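Local coordinates for protein Ent-copalyl diphosphate synthase (PDB 5BP8) that belongs to the largely helical terpene cyclase proteins and shares a domain family with the squalene-hopene cyclases, at residues 449-461 against 507-519. Residues are numbered along the deposited sequence; the frame is centred on the assembly and turned at random. Where two conformers were deposited one is given.
Sequences TEETAYMVQLLMR and IRAARLAALALGG. With SO4 (sulfate ion), chain C.
E450 OE2 is gripped by three donors: Y454 OH at 2.6 Å, directed to the oxygen's anti lone pair, and the ring nitrogens of H399 and W495. This grip fixes the extended E450 chain where I507 crosses it at about a right angle, I507 CD1 lying 3.5 Å from E450 OE1. Y454 starts away from helix 504-518, yet its ring swings back until CE1 meets A510 CB at 3.8 Å. Small residues let the helix axes approach to 8.3 Å at a 38° crossing: A453 CB rests on A510 O and on A514 CB, while V456 CG1, anti to its own nitrogen (chi1 166°), touches A514 CB and O; helix 469-484 packs against both residues through C479 and L482. Q457 is a knob in the hole formed by A510, A513, A514 and L517. Its NE2 gives A510 O a weak, bent hydrogen bond (3.2 Å), and its OE1 weakly accepts R461 NH1 in the guanidinium plane. M460 CB packs on L517 CB (4.0 Å), and the R461 chain crosses L517 CD1 obliquely. A water joins T449 OG1 to R511 NE, 2.8 Å from each; R511 NH1 and NH2 make nearly straight bonds to a sulfate ion, probably from the crystallisation liquor. The small alanine side chains permit the close approach, and the interface rests mainly on apolar contact, with the E450 and R511 polar networks at its margin.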
ATOM      1  N   THR A 449      -1.126   9.820 -12.640  1.00 19.72           N
ATOM      2  CA  THR A 449      -1.763   8.803 -13.505  1.00 20.35           C
ATOM      3  C   THR A 449      -2.842   8.042 -12.717  1.00 19.78           C
ATOM      4  O   THR A 449      -4.008   7.938 -13.180  1.00 20.48           O
ATOM      5  CB  THR A 449      -0.699   7.825 -14.034  1.00 20.62           C
ATOM      6  OG1 THR A 449       0.136   8.514 -14.982  1.00 20.70           O
ATOM      7  CG2 THR A 449      -1.319   6.586 -14.729  1.00 20.68           C
ATOM      8  N   GLU A 450      -2.479   7.560 -11.516  1.00 18.49           N
ATOM      9  CA  GLU A 450      -3.416   6.743 -10.743  1.00 18.11           C
ATOM     10  C   GLU A 450      -4.712   7.498 -10.445  1.00 18.26           C
ATOM     11  O   GLU A 450      -5.808   7.023 -10.732  1.00 18.17           O
ATOM     12  CB  GLU A 450      -2.771   6.278  -9.439  1.00 18.06           C
ATOM     13  CG  GLU A 450      -3.675   5.398  -8.583  1.00 18.10           C
ATOM     14  CD  GLU A 450      -3.025   4.916  -7.296  1.00 18.39           C
ATOM     15  OE1 GLU A 450      -1.868   5.336  -6.996  1.00 17.37           O
ATOM     16  OE2 GLU A 450      -3.680   4.119  -6.598  1.00 18.50           O
ATOM     17  N   GLU A 451      -4.584   8.706  -9.886  1.00 17.44           N
ATOM     18  CA  GLU A 451      -5.758   9.423  -9.417  1.00 18.36           C
ATOM     19  C   GLU A 451      -6.607   9.960 -10.575  1.00 19.42           C
ATOM     20  O   GLU A 451      -7.846   9.968 -10.498  1.00 20.09           O
ATOM     21  CB  GLU A 451      -5.375  10.523  -8.428  1.00 18.24           C
ATOM     22  CG  GLU A 451      -4.645   9.983  -7.192  1.00 17.82           C
ATOM     23  CD  GLU A 451      -3.944  11.059  -6.389  1.00 18.17           C
ATOM     24  OE1 GLU A 451      -2.851  11.496  -6.805  1.00 18.76           O
ATOM     25  OE2 GLU A 451      -4.463  11.450  -5.323  1.00 19.52           O
ATOM     26  N   THR A 452      -5.942  10.380 -11.640  1.00 19.74           N
ATOM     27  CA  THR A 452      -6.625  10.796 -12.843  1.00 21.26           C
ATOM     28  C   THR A 452      -7.444   9.615 -13.406  1.00 21.39           C
ATOM     29  O   THR A 452      -8.642   9.775 -13.762  1.00 21.95           O
ATOM     30  CB  THR A 452      -5.631  11.321 -13.897  1.00 21.48           C
ATOM     31  OG1 THR A 452      -4.892  12.434 -13.361  1.00 20.90           O
ATOM     32  CG2 THR A 452      -6.386  11.760 -15.155  1.00 22.30           C
ATOM     33  N   ALA A 453      -6.803   8.453 -13.481  1.00 20.46           N
ATOM     34  CA  ALA A 453      -7.468   7.232 -13.978  1.00 20.42           C
ATOM     35  C   ALA A 453      -8.724   6.923 -13.204  1.00 20.49           C
ATOM     36  O   ALA A 453      -9.773   6.615 -13.817  1.00 20.92           O
ATOM     37  CB  ALA A 453      -6.528   6.035 -13.950  1.00 20.12           C
ATOM     38  N   TYR A 454      -8.663   7.035 -11.868  1.00 19.82           N
ATOM     39  CA  TYR A 454      -9.852   6.775 -11.047  1.00 20.67           C
ATOM     40  C   TYR A 454     -11.017   7.712 -11.381  1.00 21.09           C
ATOM     41  O   TYR A 454     -12.171   7.276 -11.439  1.00 21.56           O
ATOM     42  CB  TYR A 454      -9.555   6.836  -9.543  1.00 20.40           C
ATOM     43  CG  TYR A 454      -8.515   5.819  -9.071  1.00 20.04           C
ATOM     44  CD1 TYR A 454      -8.346   4.593  -9.721  1.00 20.88           C
ATOM     45  CD2 TYR A 454      -7.768   6.063  -7.933  1.00 19.69           C
ATOM     46  CE1 TYR A 454      -7.411   3.663  -9.282  1.00 21.67           C
ATOM     47  CE2 TYR A 454      -6.835   5.145  -7.476  1.00 19.82           C
ATOM     48  CZ  TYR A 454      -6.663   3.944  -8.154  1.00 20.35           C
ATOM     49  OH  TYR A 454      -5.727   3.013  -7.765  1.00 19.31           O
HETATM   50  N   MSE A 455     -10.724   8.996 -11.565  1.00 21.16           N
HETATM   51  CA  MSE A 455     -11.769   9.969 -11.879  1.00 22.23           C
HETATM   52  C   MSE A 455     -12.325   9.795 -13.264  1.00 23.35           C
HETATM   53  O   MSE A 455     -13.545   9.953 -13.470  1.00 23.50           O
HETATM   54  CB  MSE A 455     -11.268  11.396 -11.641  1.00 22.70           C
HETATM   55  CG  MSE A 455     -11.061  11.624 -10.146  1.00 22.25           C
HETATM   56 SE   MSE A 455     -12.670  11.454  -9.036  0.65 23.07          SE
HETATM   57  CE  MSE A 455     -12.496   9.621  -8.412  1.00 22.44           C
ATOM     58  N   VAL A 456     -11.488   9.486 -14.239  1.00 22.66           N
ATOM     59  CA  VAL A 456     -11.993   9.229 -15.591  1.00 24.05           C
ATOM     60  C   VAL A 456     -12.970   8.032 -15.570  1.00 25.33           C
ATOM     61  O   VAL A 456     -14.083   8.107 -16.152  1.00 25.45           O
ATOM     62  CB  VAL A 456     -10.848   9.015 -16.599  1.00 23.87           C
ATOM     63  CG1 VAL A 456     -11.358   8.425 -17.902  1.00 25.13           C
ATOM     64  CG2 VAL A 456     -10.125  10.327 -16.850  1.00 24.46           C
ATOM     65  N   GLN A 457     -12.585   6.963 -14.876  1.00 24.71           N
ATOM     66  CA  GLN A 457     -13.462   5.799 -14.710  1.00 25.94           C
ATOM     67  C   GLN A 457     -14.774   6.148 -14.038  1.00 26.61           C
ATOM     68  O   GLN A 457     -15.835   5.735 -14.518  1.00 26.35           O
ATOM     69  CB  GLN A 457     -12.815   4.715 -13.872  1.00 28.20           C
ATOM     70  CG  GLN A 457     -11.670   4.011 -14.550  1.00 30.10           C
ATOM     71  CD  GLN A 457     -11.167   2.847 -13.724  1.00 33.57           C
ATOM     72  OE1 GLN A 457     -11.958   2.004 -13.269  1.00 34.55           O
ATOM     73  NE2 GLN A 457      -9.845   2.784 -13.535  1.00 35.08           N
ATOM     74  N   LEU A 458     -14.704   6.893 -12.930  1.00 25.85           N
ATOM     75  CA  LEU A 458     -15.896   7.317 -12.206  0.60 24.66           C
ATOM     76  C   LEU A 458     -16.840   8.055 -13.135  1.00 27.06           C
ATOM     77  O   LEU A 458     -18.040   7.740 -13.193  1.00 27.70           O
ATOM     78  CB  LEU A 458     -15.534   8.209 -11.015  0.60 23.09           C
ATOM     79  CG  LEU A 458     -16.687   8.794 -10.191  0.60 22.96           C
ATOM     80  CD1 LEU A 458     -17.700   7.736  -9.802  0.60 24.19           C
ATOM     81  CD2 LEU A 458     -16.179   9.498  -8.936  0.60 22.70           C
ATOM     82  N   LEU A 459     -16.311   9.057 -13.848  1.00 27.30           N
ATOM     83  CA  LEU A 459     -17.140   9.894 -14.711  1.00 29.52           C
ATOM     84  C   LEU A 459     -17.755   9.110 -15.868  1.00 30.44           C
ATOM     85  O   LEU A 459     -18.954   9.266 -16.156  1.00 31.27           O
ATOM     86  CB  LEU A 459     -16.337  11.079 -15.246  1.00 29.77           C
ATOM     87  CG  LEU A 459     -15.912  12.134 -14.217  1.00 29.75           C
ATOM     88  CD1 LEU A 459     -14.946  13.128 -14.851  1.00 29.78           C
ATOM     89  CD2 LEU A 459     -17.106  12.870 -13.633  1.00 30.74           C
HETATM   90  N   MSE A 460     -16.957   8.268 -16.514  1.00 29.59           N
HETATM   91  CA  MSE A 460     -17.454   7.484 -17.658  1.00 31.85           C
HETATM   92  C   MSE A 460     -18.427   6.413 -17.236  1.00 33.56           C
HETATM   93  O   MSE A 460     -19.507   6.246 -17.865  1.00 34.06           O
HETATM   94  CB  MSE A 460     -16.302   6.925 -18.481  1.00 31.83           C
HETATM   95  CG  MSE A 460     -15.450   7.998 -19.140  1.00 33.25           C
HETATM   96 SE   MSE A 460     -16.436   9.064 -20.478  0.65 39.15          SE
HETATM   97  CE  MSE A 460     -17.484  10.357 -19.474  1.00 41.31           C
ATOM     98  N   ARG A 461     -18.107   5.679 -16.179  1.00 32.94           N
ATOM     99  CA  ARG A 461     -18.955   4.553 -15.789  1.00 35.38           C
ATOM    100  C   ARG A 461     -20.296   4.976 -15.178  1.00 37.64           C
ATOM    101  O   ARG A 461     -21.253   4.185 -15.188  1.00 37.58           O
ATOM    102  CB  ARG A 461     -18.218   3.592 -14.873  1.00 35.66           C
ATOM    103  CG  ARG A 461     -17.108   2.808 -15.583  1.00 36.17           C
ATOM    104  CD  ARG A 461     -16.153   2.125 -14.622  1.00 37.54           C
ATOM    105  NE  ARG A 461     -16.777   1.137 -13.744  1.00 40.38           N
ATOM    106  CZ  ARG A 461     -16.120   0.468 -12.790  1.00 40.41           C
ATOM    107  NH1 ARG A 461     -14.813   0.657 -12.581  1.00 42.95           N
ATOM    108  NH2 ARG A 461     -16.766  -0.383 -12.036  1.00 43.31           N
ATOM    109  N   ILE A 507      -1.713   0.267 -11.034  1.00 18.60           N
ATOM    110  CA  ILE A 507      -1.944   1.589 -11.583  1.00 18.68           C
ATOM    111  C   ILE A 507      -2.041   1.544 -13.123  1.00 19.08           C
ATOM    112  O   ILE A 507      -2.919   2.178 -13.698  1.00 19.06           O
ATOM    113  CB  ILE A 507      -0.850   2.569 -11.111  1.00 17.58           C
ATOM    114  CG1 ILE A 507      -0.915   2.741  -9.589  1.00 17.74           C
ATOM    115  CG2 ILE A 507      -1.010   3.931 -11.781  1.00 17.55           C
ATOM    116  CD1 ILE A 507       0.327   3.421  -9.007  1.00 17.82           C
ATOM    117  N   ARG A 508      -1.164   0.782 -13.761  1.00 20.12           N
ATOM    118  CA  ARG A 508      -1.182   0.629 -15.212  0.60 21.86           C
ATOM    119  C   ARG A 508      -2.538   0.083 -15.664  1.00 22.03           C
ATOM    120  O   ARG A 508      -3.065   0.504 -16.702  1.00 23.03           O
ATOM    121  CB  ARG A 508      -0.035  -0.256 -15.710  0.60 23.67           C
ATOM    122  CG  ARG A 508       1.340   0.386 -15.504  0.60 25.25           C
ATOM    123  CD  ARG A 508       2.501  -0.400 -16.088  0.60 28.08           C
ATOM    124  NE  ARG A 508       2.647  -0.105 -17.507  0.60 31.68           N
ATOM    125  CZ  ARG A 508       3.774  -0.208 -18.218  0.60 33.54           C
ATOM    126  NH1 ARG A 508       4.937  -0.593 -17.672  0.60 33.55           N
ATOM    127  NH2 ARG A 508       3.733   0.092 -19.511  0.60 35.97           N
ATOM    128  N   ALA A 509      -3.109  -0.837 -14.880  1.00 20.92           N
ATOM    129  CA  ALA A 509      -4.404  -1.422 -15.244  1.00 21.82           C
ATOM    130  C   ALA A 509      -5.521  -0.401 -15.111  1.00 21.82           C
ATOM    131  O   ALA A 509      -6.434  -0.347 -15.933  1.00 21.82           O
ATOM    132  CB  ALA A 509      -4.690  -2.671 -14.427  1.00 21.32           C
ATOM    133  N   ALA A 510      -5.439   0.437 -14.082  1.00 21.45           N
ATOM    134  CA  ALA A 510      -6.377   1.506 -13.904  1.00 20.86           C
ATOM    135  C   ALA A 510      -6.328   2.523 -15.043  1.00 20.93           C
ATOM    136  O   ALA A 510      -7.374   3.006 -15.514  1.00 21.63           O
ATOM    137  CB  ALA A 510      -6.155   2.190 -12.555  1.00 20.98           C
ATOM    138  N   ARG A 511      -5.122   2.832 -15.490  1.00 19.92           N
ATOM    139  CA  ARG A 511      -4.921   3.755 -16.595  1.00 20.86           C
ATOM    140  C   ARG A 511      -5.544   3.176 -17.876  1.00 21.81           C
ATOM    141  O   ARG A 511      -6.271   3.864 -18.590  1.00 21.70           O
ATOM    142  CB  ARG A 511      -3.446   4.049 -16.819  1.00 20.67           C
ATOM    143  CG  ARG A 511      -3.160   4.933 -18.023  1.00 22.38           C
ATOM    144  CD  ARG A 511      -1.664   5.134 -18.230  1.00 23.07           C
ATOM    145  NE  ARG A 511      -1.373   6.094 -19.288  1.00 24.08           N
ATOM    146  CZ  ARG A 511      -1.162   5.796 -20.577  1.00 26.80           C
ATOM    147  NH1 ARG A 511      -1.207   4.547 -21.026  1.00 27.27           N
ATOM    148  NH2 ARG A 511      -0.880   6.769 -21.427  1.00 28.28           N
ATOM    149  N   LEU A 512      -5.274   1.906 -18.117  1.00 22.26           N
ATOM    150  CA  LEU A 512      -5.809   1.246 -19.324  1.00 23.45           C
ATOM    151  C   LEU A 512      -7.342   1.292 -19.345  1.00 24.02           C
ATOM    152  O   LEU A 512      -7.946   1.667 -20.365  1.00 25.79           O
ATOM    153  CB  LEU A 512      -5.276  -0.171 -19.435  1.00 24.23           C
ATOM    154  CG  LEU A 512      -5.830  -1.019 -20.602  1.00 25.66           C
ATOM    155  CD1 LEU A 512      -5.569  -0.352 -21.932  1.00 26.60           C
ATOM    156  CD2 LEU A 512      -5.237  -2.413 -20.594  1.00 26.45           C
ATOM    157  N   ALA A 513      -7.959   0.945 -18.220  1.00 23.91           N
ATOM    158  CA  ALA A 513      -9.417   1.023 -18.069  1.00 24.62           C
ATOM    159  C   ALA A 513      -9.972   2.416 -18.357  1.00 25.13           C
ATOM    160  O   ALA A 513     -10.950   2.564 -19.108  1.00 25.02           O
ATOM    161  CB  ALA A 513      -9.829   0.559 -16.685  1.00 24.59           C
ATOM    162  N   ALA A 514      -9.360   3.443 -17.764  1.00 24.25           N
ATOM    163  CA  ALA A 514      -9.731   4.829 -18.009  1.00 25.36           C
ATOM    164  C   ALA A 514      -9.680   5.208 -19.490  1.00 25.95           C
ATOM    165  O   ALA A 514     -10.631   5.769 -20.021  1.00 26.39           O
ATOM    166  CB  ALA A 514      -8.845   5.768 -17.210  1.00 25.22           C
ATOM    167  N   LEU A 515      -8.578   4.881 -20.148  1.00 25.98           N
ATOM    168  CA  LEU A 515      -8.388   5.243 -21.535  1.00 27.64           C
ATOM    169  C   LEU A 515      -9.359   4.483 -22.447  1.00 28.39           C
ATOM    170  O   LEU A 515      -9.835   5.051 -23.425  1.00 29.62           O
ATOM    171  CB  LEU A 515      -6.934   5.023 -21.975  1.00 28.42           C
ATOM    172  CG  LEU A 515      -5.892   6.017 -21.433  1.00 28.65           C
ATOM    173  CD1 LEU A 515      -4.522   5.633 -21.940  1.00 29.82           C
ATOM    174  CD2 LEU A 515      -6.182   7.439 -21.848  1.00 30.21           C
ATOM    175  N   ALA A 516      -9.675   3.241 -22.103  1.00 28.23           N
ATOM    176  CA  ALA A 516     -10.648   2.458 -22.869  1.00 30.84           C
ATOM    177  C   ALA A 516     -12.049   3.040 -22.720  1.00 31.93           C
ATOM    178  O   ALA A 516     -12.781   3.174 -23.708  1.00 33.51           O
ATOM    179  CB  ALA A 516     -10.635   1.007 -22.424  1.00 30.31           C
ATOM    180  N   LEU A 517     -12.422   3.371 -21.491  1.00 31.37           N
ATOM    181  CA  LEU A 517     -13.735   3.950 -21.206  1.00 31.76           C
ATOM    182  C   LEU A 517     -13.882   5.353 -21.776  1.00 33.49           C
ATOM    183  O   LEU A 517     -14.961   5.721 -22.242  1.00 33.45           O
ATOM    184  CB  LEU A 517     -14.004   3.947 -19.699  1.00 31.30           C
ATOM    185  CG  LEU A 517     -14.169   2.557 -19.082  1.00 30.17           C
ATOM    186  CD1 LEU A 517     -13.969   2.581 -17.577  1.00 29.78           C
ATOM    187  CD2 LEU A 517     -15.532   1.965 -19.422  1.00 31.94           C
ATOM    188  N   GLY A 518     -12.797   6.122 -21.768  1.00 33.50           N
ATOM    189  CA  GLY A 518     -12.778   7.465 -22.322  1.00 37.44           C
ATOM    190  C   GLY A 518     -12.812   7.514 -23.839  1.00 42.94           C
ATOM    191  O   GLY A 518     -13.090   8.566 -24.420  1.00 45.87           O
ATOM    192  N   GLY A 519     -12.540   6.385 -24.487  1.00 48.39           N
ATOM    193  CA  GLY A 519     -12.504   6.317 -25.949  1.00 53.76           C
ATOM    194  C   GLY A 519     -11.340   7.126 -26.483  1.00 58.46           C
ATOM    195  O   GLY A 519     -11.496   7.894 -27.433  1.00 60.07           O
TER
HETATM  196  S   SO4 C 702      -0.648   5.401 -24.965  0.80 45.19           S
HETATM  197  O1  SO4 C 702      -1.708   5.682 -25.972  0.80 48.33           O
HETATM  198  O2  SO4 C 702      -0.404   6.638 -24.204  0.80 43.61           O
HETATM  199  O3  SO4 C 702       0.607   4.991 -25.633  0.80 48.94           O
HETATM  200  O4  SO4 C 702      -1.097   4.302 -24.077  0.80 44.35           O
HETATM  201  O   HOH W   1      -0.555   8.247 -17.668  1.00 25.37           O